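Local coordinates for possible transcriptional regulator, ArsR family protein (Rhodococcus sp., PDB 2OQG) that probably acts as a DNA-binding transcriptional regulator of the ArsR family, built on a winged helix-turn-helix, at residues D20-E25 with A52-A57; E25-L30 with G62-V67. All coordinates share one frame; numbering follows the deposited sequence. Where two conformers were deposited one is given.

Contact 1: residues D20-E25 with A52-A57; sequences DETRWE and AKHLNA
D20 meets H54 where the N-terminal end of helix 21-32 faces helix 48-60: D20 OD2 lies 3.9 Å from H54 CE1, with carboxylate and ring planes 29° apart. D20 is also the N-cap of its helix. Its CG stands anti to its own backbone N (chi1 -176°), a turn that lets OD2 accept from R23 N at 2.9 Å through the anti lone pair. The T22 methyl CG2 comes up obliquely to the ring, 3.8 Å from H54 NE2 and nearly as close to CD2. R23 carries the polar link: NH1 donates to H54 ND1 at 3.1 Å; NH1 lies in the imidazole plane, whereas ND1 is 17° out of the guanidinium plane. Because H54 ND1 accepts from R23, a neutral ring would carry its proton on NE2; D20 OD2, 4.4 Å from NE2, may modestly favour a positive ring. A bend at chi3 swings the guanidinium back over D20, whose CB sits over one face, near its rim. R23 NE and NH2 bond to the carbonyls of A17 and A16, fixing the group's rotation. An alanine in place of H54 would probably leave R23 NH1 without its ring acceptor and open a gap beside the T22 methyl. This surface contact joins the start of helix 21-32 to helix 48-60, by analogy with other ArsR-type winged helices probably the recognition helix; L55 continues the packing between them.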
# COMPACT_ATOMS: atom_id res chain seq x y z
N ASP A 20 6.21 -25.50 -7.58
CA ASP A 20 7.17 -25.55 -6.46
C ASP A 20 6.50 -25.35 -5.12
O ASP A 20 5.87 -24.34 -4.93
CB ASP A 20 8.19 -24.46 -6.66
CG ASP A 20 9.27 -24.49 -5.62
OD1 ASP A 20 10.18 -25.31 -5.76
OD2 ASP A 20 9.19 -23.70 -4.67
N GLU A 21 6.65 -26.32 -4.21
CA GLU A 21 6.04 -26.26 -2.89
C GLU A 21 6.48 -25.02 -2.11
O GLU A 21 5.68 -24.37 -1.46
CB GLU A 21 6.37 -27.50 -2.09
CG GLU A 21 5.46 -27.68 -0.91
CD GLU A 21 5.61 -29.02 -0.25
OE1 GLU A 21 6.57 -29.76 -0.60
OE2 GLU A 21 4.78 -29.32 0.63
N THR A 22 7.75 -24.67 -2.22
CA THR A 22 8.25 -23.46 -1.55
C THR A 22 7.51 -22.19 -2.03
O THR A 22 7.20 -21.33 -1.25
CB THR A 22 9.74 -23.29 -1.79
OG1 THR A 22 10.42 -24.47 -1.33
CG2 THR A 22 10.31 -22.01 -1.09
N ARG A 23 7.26 -22.07 -3.34
CA ARG A 23 6.50 -20.92 -3.83
C ARG A 23 5.07 -20.93 -3.27
O ARG A 23 4.55 -19.87 -3.01
CB ARG A 23 6.57 -20.81 -5.36
CG ARG A 23 7.97 -20.30 -5.75
CD ARG A 23 8.05 -19.87 -7.18
NE ARG A 23 8.05 -20.97 -8.11
CZ ARG A 23 9.15 -21.56 -8.59
NH1 ARG A 23 10.36 -21.16 -8.17
NH2 ARG A 23 9.05 -22.53 -9.49
N TRP A 24 4.45 -22.11 -3.10
CA TRP A 24 3.12 -22.16 -2.46
C TRP A 24 3.18 -21.68 -1.02
O TRP A 24 2.25 -21.03 -0.54
CB TRP A 24 2.52 -23.57 -2.52
CG TRP A 24 1.83 -23.84 -3.87
CD1 TRP A 24 2.28 -24.65 -4.90
CD2 TRP A 24 0.59 -23.27 -4.32
NE1 TRP A 24 1.40 -24.61 -5.95
CE2 TRP A 24 0.33 -23.80 -5.62
CE3 TRP A 24 -0.30 -22.35 -3.77
CZ2 TRP A 24 -0.79 -23.41 -6.38
CZ3 TRP A 24 -1.44 -22.00 -4.49
CH2 TRP A 24 -1.68 -22.54 -5.79
N GLU A 25 4.26 -22.04 -0.33
CA GLU A 25 4.50 -21.61 1.07
C GLU A 25 4.58 -20.08 1.12
O GLU A 25 4.03 -19.45 2.04
CB GLU A 25 5.81 -22.20 1.64
CG GLU A 25 6.10 -23.68 1.31
CD GLU A 25 5.23 -24.66 2.07
OE1 GLU A 25 4.69 -24.28 3.14
OE2 GLU A 25 5.08 -25.82 1.62
N ALA A 52 14.27 -13.80 -2.79
CA ALA A 52 14.26 -12.73 -3.83
C ALA A 52 13.96 -13.29 -5.21
O ALA A 52 13.14 -12.71 -5.95
CB ALA A 52 15.59 -11.98 -3.84
N LYS A 53 14.60 -14.42 -5.54
CA LYS A 53 14.43 -15.04 -6.84
C LYS A 53 13.00 -15.55 -7.01
O LYS A 53 12.38 -15.35 -8.07
CB LYS A 53 15.40 -16.23 -7.03
CG LYS A 53 16.82 -15.78 -7.32
CD LYS A 53 17.72 -16.97 -7.58
CE LYS A 53 18.60 -17.22 -6.39
NZ LYS A 53 19.60 -16.12 -6.32
N HIS A 54 12.48 -16.22 -5.98
CA HIS A 54 11.08 -16.71 -5.99
C HIS A 54 10.14 -15.50 -6.16
O HIS A 54 9.17 -15.60 -6.94
CB HIS A 54 10.75 -17.43 -4.71
CG HIS A 54 11.34 -18.80 -4.60
ND1 HIS A 54 11.25 -19.75 -5.60
CD2 HIS A 54 12.02 -19.40 -3.59
CE1 HIS A 54 11.84 -20.86 -5.21
NE2 HIS A 54 12.32 -20.68 -3.99
N LEU A 55 10.37 -14.43 -5.39
CA LEU A 55 9.49 -13.25 -5.48
C LEU A 55 9.50 -12.64 -6.88
O LEU A 55 8.46 -12.26 -7.41
CB LEU A 55 9.82 -12.20 -4.47
CG LEU A 55 9.48 -12.59 -3.04
CD1 LEU A 55 10.18 -11.58 -2.12
CD2 LEU A 55 7.92 -12.68 -2.79
N ASN A 56 10.69 -12.58 -7.48
CA ASN A 56 10.80 -11.99 -8.84
C ASN A 56 9.99 -12.85 -9.81
O ASN A 56 9.28 -12.30 -10.69
CB ASN A 56 12.28 -11.89 -9.27
CG ASN A 56 13.03 -10.85 -8.47
OD1 ASN A 56 12.40 -10.03 -7.80
ND2 ASN A 56 14.38 -10.88 -8.50
N ALA A 57 10.10 -14.17 -9.66
CA ALA A 57 9.39 -15.10 -10.57
C ALA A 57 7.90 -14.93 -10.37
O ALA A 57 7.12 -14.83 -11.37
CB ALA A 57 9.80 -16.52 -10.33

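Contact 2: residues E25-L30 with G62-V67; sequences EILTEL and GLVESV
This is a buried contact of apolar side chains in the winged-helix fold, in which helix 21-32 packs against the start of strand 64-69, the first strand of the wing. L27, L30, L63 and V64 carry it, with no hydrogen bond between the two segments. The strand follows helix 48-60 after a short turn, and a Schellman motif closes that helix: G62, at positive phi, is its C' residue, with L63 N reaching back to L58 O and G62 N to Q59 O. Beyond it, L63 and V64 have their CB atoms directed toward helix 21-32. L27 reaches them with one branch, CD2, which lies 4.2 Å from L63 CB and near the L63 carbonyl O at 3.8 Å. L30, one turn on, brings CD1 across V64 at about a right angle. Y75 of strand 72-77 touches both L30 and V64, while L18 covers L27 and L63, and L27 also packs on W96 of the second subunit. V64 has CG1 anti to its backbone N (chi1 165°), which leaves CG2 as the branch shared by both leucines: V64 CG2 is 4.0 Å from L30 CD1 and 3.6 Å from L27 CD2.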
# COMPACT_ATOMS: atom_id res chain seq x y z
N GLU A 25 4.26 -22.04 -0.33
CA GLU A 25 4.50 -21.61 1.07
C GLU A 25 4.58 -20.08 1.12
O GLU A 25 4.03 -19.45 2.04
CB GLU A 25 5.81 -22.20 1.64
CG GLU A 25 6.10 -23.68 1.31
CD GLU A 25 5.23 -24.66 2.07
OE1 GLU A 25 4.69 -24.28 3.14
OE2 GLU A 25 5.08 -25.82 1.62
N ILE A 26 5.28 -19.48 0.15
CA ILE A 26 5.40 -18.02 0.07
C ILE A 26 4.05 -17.40 -0.25
O ILE A 26 3.63 -16.42 0.38
CB ILE A 26 6.50 -17.61 -0.96
CG1 ILE A 26 7.90 -18.05 -0.48
CG2 ILE A 26 6.40 -16.11 -1.37
CD1 ILE A 26 8.97 -17.89 -1.54
N LEU A 27 3.37 -17.96 -1.25
CA LEU A 27 2.08 -17.41 -1.67
C LEU A 27 1.10 -17.42 -0.51
O LEU A 27 0.36 -16.46 -0.31
CB LEU A 27 1.48 -18.20 -2.86
CG LEU A 27 2.18 -17.83 -4.17
CD1 LEU A 27 1.73 -18.79 -5.30
CD2 LEU A 27 1.89 -16.38 -4.66
N THR A 28 1.09 -18.53 0.25
CA THR A 28 0.15 -18.67 1.35
C THR A 28 0.42 -17.59 2.41
O THR A 28 -0.53 -16.93 2.92
CB THR A 28 0.26 -20.06 1.93
OG1 THR A 28 -0.12 -20.98 0.91
CG2 THR A 28 -0.69 -20.22 3.11
N GLU A 29 1.69 -17.39 2.72
CA GLU A 29 2.06 -16.30 3.61
C GLU A 29 1.57 -14.94 3.10
O GLU A 29 0.92 -14.17 3.83
CB GLU A 29 3.58 -16.26 3.83
CG GLU A 29 4.09 -17.25 4.88
CD GLU A 29 3.46 -17.02 6.30
OE1 GLU A 29 3.24 -15.85 6.69
OE2 GLU A 29 3.14 -18.01 7.01
N LEU A 30 1.86 -14.67 1.83
CA LEU A 30 1.56 -13.36 1.23
C LEU A 30 0.09 -13.13 0.93
O LEU A 30 -0.32 -11.99 0.70
CB LEU A 30 2.37 -13.16 -0.04
CG LEU A 30 3.89 -13.17 0.11
CD1 LEU A 30 4.56 -12.90 -1.25
CD2 LEU A 30 4.37 -12.14 1.13
N GLY A 62 2.66 -12.42 -12.45
CA GLY A 62 1.45 -11.76 -11.96
C GLY A 62 0.82 -12.34 -10.70
O GLY A 62 -0.28 -11.93 -10.30
N LEU A 63 1.51 -13.27 -10.05
CA LEU A 63 0.94 -13.90 -8.84
C LEU A 63 1.16 -13.10 -7.57
O LEU A 63 0.49 -13.32 -6.52
CB LEU A 63 1.55 -15.30 -8.66
CG LEU A 63 1.00 -16.32 -9.66
CD1 LEU A 63 1.81 -17.59 -9.62
CD2 LEU A 63 -0.45 -16.66 -9.28
N VAL A 64 2.13 -12.20 -7.64
CA VAL A 64 2.52 -11.31 -6.50
C VAL A 64 2.73 -9.91 -7.00
O VAL A 64 3.22 -9.70 -8.15
CB VAL A 64 3.84 -11.86 -5.81
CG1 VAL A 64 4.47 -10.85 -4.91
CG2 VAL A 64 3.54 -13.18 -5.12
N GLU A 65 2.36 -8.94 -6.14
CA GLU A 65 2.74 -7.57 -6.42
C GLU A 65 3.54 -6.99 -5.24
O GLU A 65 3.27 -7.33 -4.08
CB GLU A 65 1.54 -6.66 -6.76
CG GLU A 65 0.58 -6.45 -5.63
CD GLU A 65 -0.66 -5.64 -6.04
OE1 GLU A 65 -0.74 -5.23 -7.24
OE2 GLU A 65 -1.58 -5.46 -5.17
N SER A 66 4.49 -6.10 -5.55
CA SER A 66 5.11 -5.33 -4.50
C SER A 66 4.20 -4.18 -4.05
O SER A 66 3.42 -3.60 -4.85
CB SER A 66 6.41 -4.77 -5.00
OG SER A 66 6.09 -3.92 -6.04
N VAL A 67 4.31 -3.88 -2.76
CA VAL A 67 3.51 -2.87 -2.10
C VAL A 67 4.55 -1.98 -1.42
O VAL A 67 5.19 -2.38 -0.44
CB VAL A 67 2.53 -3.50 -1.06
CG1 VAL A 67 1.72 -2.42 -0.35
CG2 VAL A 67 1.59 -4.56 -1.67

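How the contacts relate
After helix 5-17 the chain enters helix 21-32, whose opening turn belongs to contact 1 and whose next turns belong to contact 2; E25 is common to both. It then runs through helix 37-43 into helix 48-60, where 52-57 closes the first loop by returning to 20-25. Past the end of that helix, 62-67 closes the second on 25-30. The segments alternate along the chain, so the two loops cross rather than nest. Their centres lie about 8 Å apart, and they touch: I26 bridges to both H54 and L55, and L30 to L55. Together they tie helix 21-32 to helix 48-60 and to the wing.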